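Local coordinates for interphotoreceptor retinoid-binding protein (PDB 1J7X) that probably binds retinoids and helps carry them through the interphotoreceptor matrix between photoreceptors and neighbouring cells of the eye, at residues A[219-224]-A[274-279]; A[278-283]-A[288-293]. One frame throughout, in Å; residues are numbered along the deposited sequence.

Contact 1: residues A[219-224]-A[274-279]; sequences EFAYLM and GGVVPD
Apolar contact between Val276 and one face of helix 216-226 makes up the meeting of 219-224 with 274-279. Val276 presents its CG2 branch to the helix, and that methyl rests 3.8 Å from Tyr222 CB, at the edge of the phenol ring and near its plane. The same Val276 CG2 stands 4.0 Å from Tyr222 N, so it meets the backbone at the foot of the side chain as well. Ala221 CB, which points toward the loop, is a looser second neighbour at 4.5 Å from Val276 CG2. The backbones come close here, with Tyr222 CA and Val276 CA 5.9 Å apart.

Helix 216-226 follows strand 204-209 and precedes strand 231-234, two parallel neighbours in the mixed sheet. It is thus the helix of a beta-alpha-beta crossover, in keeping with the ClpP/crotonase clan of the S41 family, and the loop lies against it on the way to strand 280-281.

A ring stack and hydrogen bonds fix the surroundings. Tyr222 carries CG anti to its backbone N (chi1 -177°), which directs the ring outward from the helix axis, where it stacks with Trp271, while OH hydrogen-bonds Asp265 OD2. Val276 N is held by Thr237 OG1, and Val277 O accepts a hydrogen bond from Gln225 NE2.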
loop_
_atom_site.group_PDB
_atom_site.type_symbol
_atom_site.label_atom_id
_atom_site.label_comp_id
_atom_site.label_asym_id
_atom_site.label_seq_id
_atom_site.Cartn_x
_atom_site.Cartn_y
_atom_site.Cartn_z
ATOM N N GLU A 219 -0.139 -2.270 0.742
ATOM C CA GLU A 219 -0.669 -2.068 2.090
ATOM C C GLU A 219 -0.907 -3.339 2.754
ATOM O O GLU A 219 -0.514 -3.543 3.906
ATOM C CB GLU A 219 -1.908 -1.220 2.098
ATOM C CG GLU A 219 -1.616 0.256 1.928
ATOM C CD GLU A 219 -2.891 1.168 2.015
ATOM O OE1 GLU A 219 -3.834 0.788 2.738
ATOM O OE2 GLU A 219 -2.860 2.269 1.336
ATOM N N PHE A 220 -1.495 -4.279 2.006
ATOM C CA PHE A 220 -1.762 -5.670 2.547
ATOM C C PHE A 220 -0.504 -6.359 2.923
ATOM O O PHE A 220 -0.366 -6.931 4.065
ATOM C CB PHE A 220 -2.605 -6.520 1.562
ATOM C CG PHE A 220 -2.872 -7.875 2.046
ATOM C CD1 PHE A 220 -3.898 -8.137 2.858
ATOM C CD2 PHE A 220 -2.076 -8.959 1.628
ATOM C CE1 PHE A 220 -4.029 -9.459 3.413
ATOM C CE2 PHE A 220 -2.302 -10.187 2.058
ATOM C CZ PHE A 220 -3.267 -10.452 2.943
ATOM N N ALA A 221 0.467 -6.336 1.994
ATOM C CA ALA A 221 1.772 -6.986 2.239
ATOM C C ALA A 221 2.504 -6.322 3.468
ATOM O O ALA A 221 3.076 -6.978 4.377
ATOM C CB ALA A 221 2.716 -6.928 1.023
ATOM N N TYR A 222 2.499 -5.011 3.396
ATOM C CA TYR A 222 3.157 -4.225 4.508
ATOM C C TYR A 222 2.573 -4.584 5.890
ATOM O O TYR A 222 3.298 -4.903 6.854
ATOM C CB TYR A 222 3.055 -2.731 4.240
ATOM C CG TYR A 222 3.755 -1.924 5.289
ATOM C CD1 TYR A 222 5.128 -1.744 5.278
ATOM C CD2 TYR A 222 3.019 -1.434 6.357
ATOM C CE1 TYR A 222 5.764 -1.004 6.362
ATOM C CE2 TYR A 222 3.659 -0.755 7.443
ATOM C CZ TYR A 222 5.028 -0.527 7.386
ATOM O OH TYR A 222 5.658 0.137 8.410
ATOM N N LEU A 223 1.238 -4.580 5.912
ATOM C CA LEU A 223 0.507 -4.900 7.145
ATOM C C LEU A 223 0.693 -6.304 7.626
ATOM O O LEU A 223 0.952 -6.569 8.857
ATOM C CB LEU A 223 -0.971 -4.529 6.991
ATOM C CG LEU A 223 -1.155 -3.040 6.954
ATOM C CD1 LEU A 223 -2.603 -2.805 6.628
ATOM C CD2 LEU A 223 -0.803 -2.330 8.350
HETATM N N MSE A 224 0.767 -7.258 6.700
HETATM C CA MSE A 224 1.060 -8.622 7.081
HETATM C C MSE A 224 2.438 -8.691 7.639
HETATM O O MSE A 224 2.692 -9.478 8.566
HETATM C CB MSE A 224 0.857 -9.641 5.933
HETATM C CG MSE A 224 -0.042 -10.909 6.440
HETATM SE SE MSE A 224 -1.635 -10.862 6.688
HETATM C CE MSE A 224 -1.703 -10.448 7.966
ATOM N N GLY A 274 7.182 4.226 -0.765
ATOM C CA GLY A 274 8.378 4.077 -1.604
ATOM C C GLY A 274 8.647 2.599 -1.923
ATOM O O GLY A 274 9.629 2.331 -2.619
ATOM N N GLY A 275 7.821 1.682 -1.355
ATOM C CA GLY A 275 7.917 0.237 -1.601
ATOM C C GLY A 275 8.030 -0.587 -0.372
ATOM O O GLY A 275 8.777 -0.264 0.520
ATOM N N VAL A 276 7.302 -1.698 -0.287
ATOM C CA VAL A 276 7.477 -2.653 0.821
ATOM C C VAL A 276 8.803 -3.327 0.541
ATOM O O VAL A 276 9.137 -3.652 -0.624
ATOM C CB VAL A 276 6.382 -3.727 0.772
ATOM C CG1 VAL A 276 6.637 -4.795 1.781
ATOM C CG2 VAL A 276 5.030 -3.079 0.987
ATOM N N VAL A 277 9.585 -3.517 1.569
ATOM C CA VAL A 277 10.879 -4.179 1.484
ATOM C C VAL A 277 10.728 -5.577 2.010
ATOM O O VAL A 277 10.423 -5.785 3.201
ATOM C CB VAL A 277 11.946 -3.423 2.352
ATOM C CG1 VAL A 277 13.275 -4.112 2.151
ATOM C CG2 VAL A 277 12.087 -2.068 1.847
ATOM N N PRO A 278 10.840 -6.580 1.142
ATOM C CA PRO A 278 10.641 -7.991 1.574
ATOM C C PRO A 278 11.626 -8.427 2.647
ATOM O O PRO A 278 12.754 -7.885 2.727
ATOM C CB PRO A 278 10.907 -8.770 0.310
ATOM C CG PRO A 278 10.431 -7.804 -0.784
ATOM C CD PRO A 278 10.991 -6.477 -0.311
ATOM N N ASP A 279 11.230 -9.426 3.419
ATOM C CA ASP A 279 12.079 -10.069 4.387
ATOM C C ASP A 279 13.136 -10.868 3.557
ATOM O O ASP A 279 14.357 -10.827 3.846
ATOM C CB ASP A 279 11.283 -11.010 5.247
ATOM C CG ASP A 279 10.298 -10.296 6.032
ATOM O OD1 ASP A 279 10.733 -9.525 6.937
ATOM O OD2 ASP A 279 9.061 -10.291 5.800
#

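Contact 2: residues A[278-283]-A[288-293]; sequences PDAIVL and LDKAKE
Lys290 reaches from helix 287-296 toward the edge strand 280-281 and brings its methylenes up to Ala280 and Val282. Its CE lies 4.2 Å from Ala280 CB, and its CG is 4.3 Å from Val282 CG1; two different methylenes each meet one of two alternate residues of the extended segment. The chain departs with CG anti to the backbone N and then bends at chi2 (73°), beyond which it runs extended, roughly crosswise to the strand. Even this closer part is modest, since both are loose van der Waals distances and the segments bury just 112 Å² between them.

Ile233 of strand 231-234 touches Val282, Lys290 and Ala291, while Leu208 meets Leu288 and Ala291. The helix thus packs across strands 204-209 and 231-234, with Lys290 reaching edge strand 280-281, which backbone bonds from Ala280 and Val282 to Gly234 tie in place.

The outer side is looser. There Lys290 NZ and Glu293 OE2 are 3.9 Å apart, a long and doubtful salt bridge, since the modelled position of Glu293 is uncertain. The lysine's methylenes partly cover small apolar side chains and leave its ammonium group beyond both contacts, probably near solvent.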
loop_
_atom_site.group_PDB
_atom_site.type_symbol
_atom_site.label_atom_id
_atom_site.label_comp_id
_atom_site.label_asym_id
_atom_site.label_seq_id
_atom_site.Cartn_x
_atom_site.Cartn_y
_atom_site.Cartn_z
ATOM N N PRO A 278 10.840 -6.580 1.142
ATOM C CA PRO A 278 10.641 -7.991 1.574
ATOM C C PRO A 278 11.626 -8.427 2.647
ATOM O O PRO A 278 12.754 -7.885 2.727
ATOM C CB PRO A 278 10.907 -8.770 0.310
ATOM C CG PRO A 278 10.431 -7.804 -0.784
ATOM C CD PRO A 278 10.991 -6.477 -0.311
ATOM N N ASP A 279 11.230 -9.426 3.419
ATOM C CA ASP A 279 12.079 -10.069 4.387
ATOM C C ASP A 279 13.136 -10.868 3.557
ATOM O O ASP A 279 14.357 -10.827 3.846
ATOM C CB ASP A 279 11.283 -11.010 5.247
ATOM C CG ASP A 279 10.298 -10.296 6.032
ATOM O OD1 ASP A 279 10.733 -9.525 6.937
ATOM O OD2 ASP A 279 9.061 -10.291 5.800
ATOM N N ALA A 280 12.696 -11.547 2.505
ATOM C CA ALA A 280 13.605 -12.326 1.645
ATOM C C ALA A 280 13.583 -11.734 0.246
ATOM O O ALA A 280 12.647 -11.959 -0.538
ATOM C CB ALA A 280 13.233 -13.817 1.644
ATOM N N ILE A 281 14.569 -10.908 -0.066
ATOM C CA ILE A 281 14.679 -10.249 -1.299
ATOM C C ILE A 281 15.218 -11.164 -2.355
ATOM O O ILE A 281 16.346 -11.673 -2.174
ATOM C CB ILE A 281 15.528 -8.973 -1.188
ATOM C CG1 ILE A 281 14.839 -7.936 -0.292
ATOM C CG2 ILE A 281 15.721 -8.393 -2.498
ATOM C CD1 ILE A 281 15.623 -6.655 -0.023
ATOM N N VAL A 282 14.445 -11.396 -3.392
ATOM C CA VAL A 282 14.805 -12.188 -4.571
ATOM C C VAL A 282 14.099 -11.615 -5.741
ATOM O O VAL A 282 13.148 -10.830 -5.660
ATOM C CB VAL A 282 14.487 -13.688 -4.416
ATOM C CG1 VAL A 282 15.124 -14.238 -3.229
ATOM C CG2 VAL A 282 13.024 -13.902 -4.210
ATOM N N LEU A 283 14.557 -11.959 -6.961
ATOM C CA LEU A 283 13.860 -11.469 -8.147
ATOM C C LEU A 283 12.451 -12.208 -8.156
ATOM O O LEU A 283 12.302 -13.317 -7.608
ATOM C CB LEU A 283 14.636 -11.853 -9.436
ATOM C CG LEU A 283 15.623 -10.770 -9.953
ATOM C CD1 LEU A 283 16.488 -10.431 -8.891
ATOM C CD2 LEU A 283 16.501 -11.333 -11.123
ATOM N N LEU A 288 8.521 -17.830 -5.579
ATOM C CA LEU A 288 7.757 -19.063 -5.213
ATOM C C LEU A 288 8.708 -20.159 -4.756
ATOM O O LEU A 288 8.471 -20.795 -3.760
ATOM C CB LEU A 288 6.896 -19.519 -6.417
ATOM C CG LEU A 288 5.989 -20.699 -6.113
ATOM C CD1 LEU A 288 5.113 -20.488 -4.918
ATOM C CD2 LEU A 288 5.202 -21.009 -7.419
ATOM N N ASP A 289 9.808 -20.300 -5.466
ATOM C CA ASP A 289 10.858 -21.267 -5.053
ATOM C C ASP A 289 11.435 -20.999 -3.711
ATOM O O ASP A 289 11.582 -21.881 -2.846
ATOM C CB ASP A 289 11.978 -21.302 -6.031
ATOM C CG ASP A 289 11.627 -22.092 -7.306
ATOM O OD1 ASP A 289 10.672 -22.905 -7.212
ATOM O OD2 ASP A 289 12.184 -21.844 -8.405
ATOM N N LYS A 290 11.654 -19.716 -3.445
ATOM C CA LYS A 290 12.081 -19.302 -2.122
ATOM C C LYS A 290 11.150 -19.547 -0.981
ATOM O O LYS A 290 11.515 -20.038 0.103
ATOM C CB LYS A 290 12.477 -17.814 -2.191
ATOM C CG LYS A 290 13.085 -17.294 -0.951
ATOM C CD LYS A 290 14.504 -17.807 -0.736
ATOM C CE LYS A 290 15.186 -17.287 0.466
ATOM N NZ LYS A 290 16.630 -17.883 0.499
ATOM N N ALA A 291 9.868 -19.305 -1.182
ATOM C CA ALA A 291 8.930 -19.587 -0.229
ATOM C C ALA A 291 8.859 -21.092 0.154
ATOM O O ALA A 291 8.818 -21.458 1.282
ATOM C CB ALA A 291 7.533 -19.135 -0.797
ATOM N N LYS A 292 8.927 -21.904 -0.851
ATOM C CA LYS A 292 8.956 -23.368 -0.714
ATOM C C LYS A 292 10.205 -23.799 0.060
ATOM O O LYS A 292 10.056 -24.633 0.918
ATOM C CB LYS A 292 8.889 -24.015 -2.055
ATOM C CG LYS A 292 7.465 -23.919 -2.758
ATOM C CD LYS A 292 7.539 -24.340 -4.263
ATOM C CE LYS A 292 6.223 -24.388 -4.889
ATOM N NZ LYS A 292 6.270 -24.631 -6.346
ATOM N N GLU A 293 11.350 -23.196 -0.225
ATOM C CA GLU A 293 12.553 -23.442 0.545
ATOM C C GLU A 293 12.352 -23.128 1.981
ATOM O O GLU A 293 12.667 -23.962 2.907
ATOM C CB GLU A 293 13.718 -22.574 0.059
ATOM C CG GLU A 293 13.933 -22.492 -1.399
ATOM C CD GLU A 293 15.162 -21.634 -1.772
ATOM O OE1 GLU A 293 15.123 -21.100 -2.973
ATOM O OE2 GLU A 293 16.125 -21.494 -0.863
#

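How the contacts relate
Contact 1 is buried and contact 2 lies at the surface: the centre of contact 1 is about 7 Å from that of the chain, contact 2's about 20 Å, and the two centres are about 14 Å apart. They share Pro278 and Asp279, where the loop of the first runs into the edge strand of the second, and each sets this continuous piece of chain against a different helix, 216-226 in contact 1 and 287-296 in contact 2. Both rest on apolar touches, but the chemistry follows depth: a valine methyl touches alanine and tyrosine of a helix inside, while outside a lysine supplies the hydrocarbon. Asp279 OD2, bonded to Ile232 N, fastens the junction to strand 231-234.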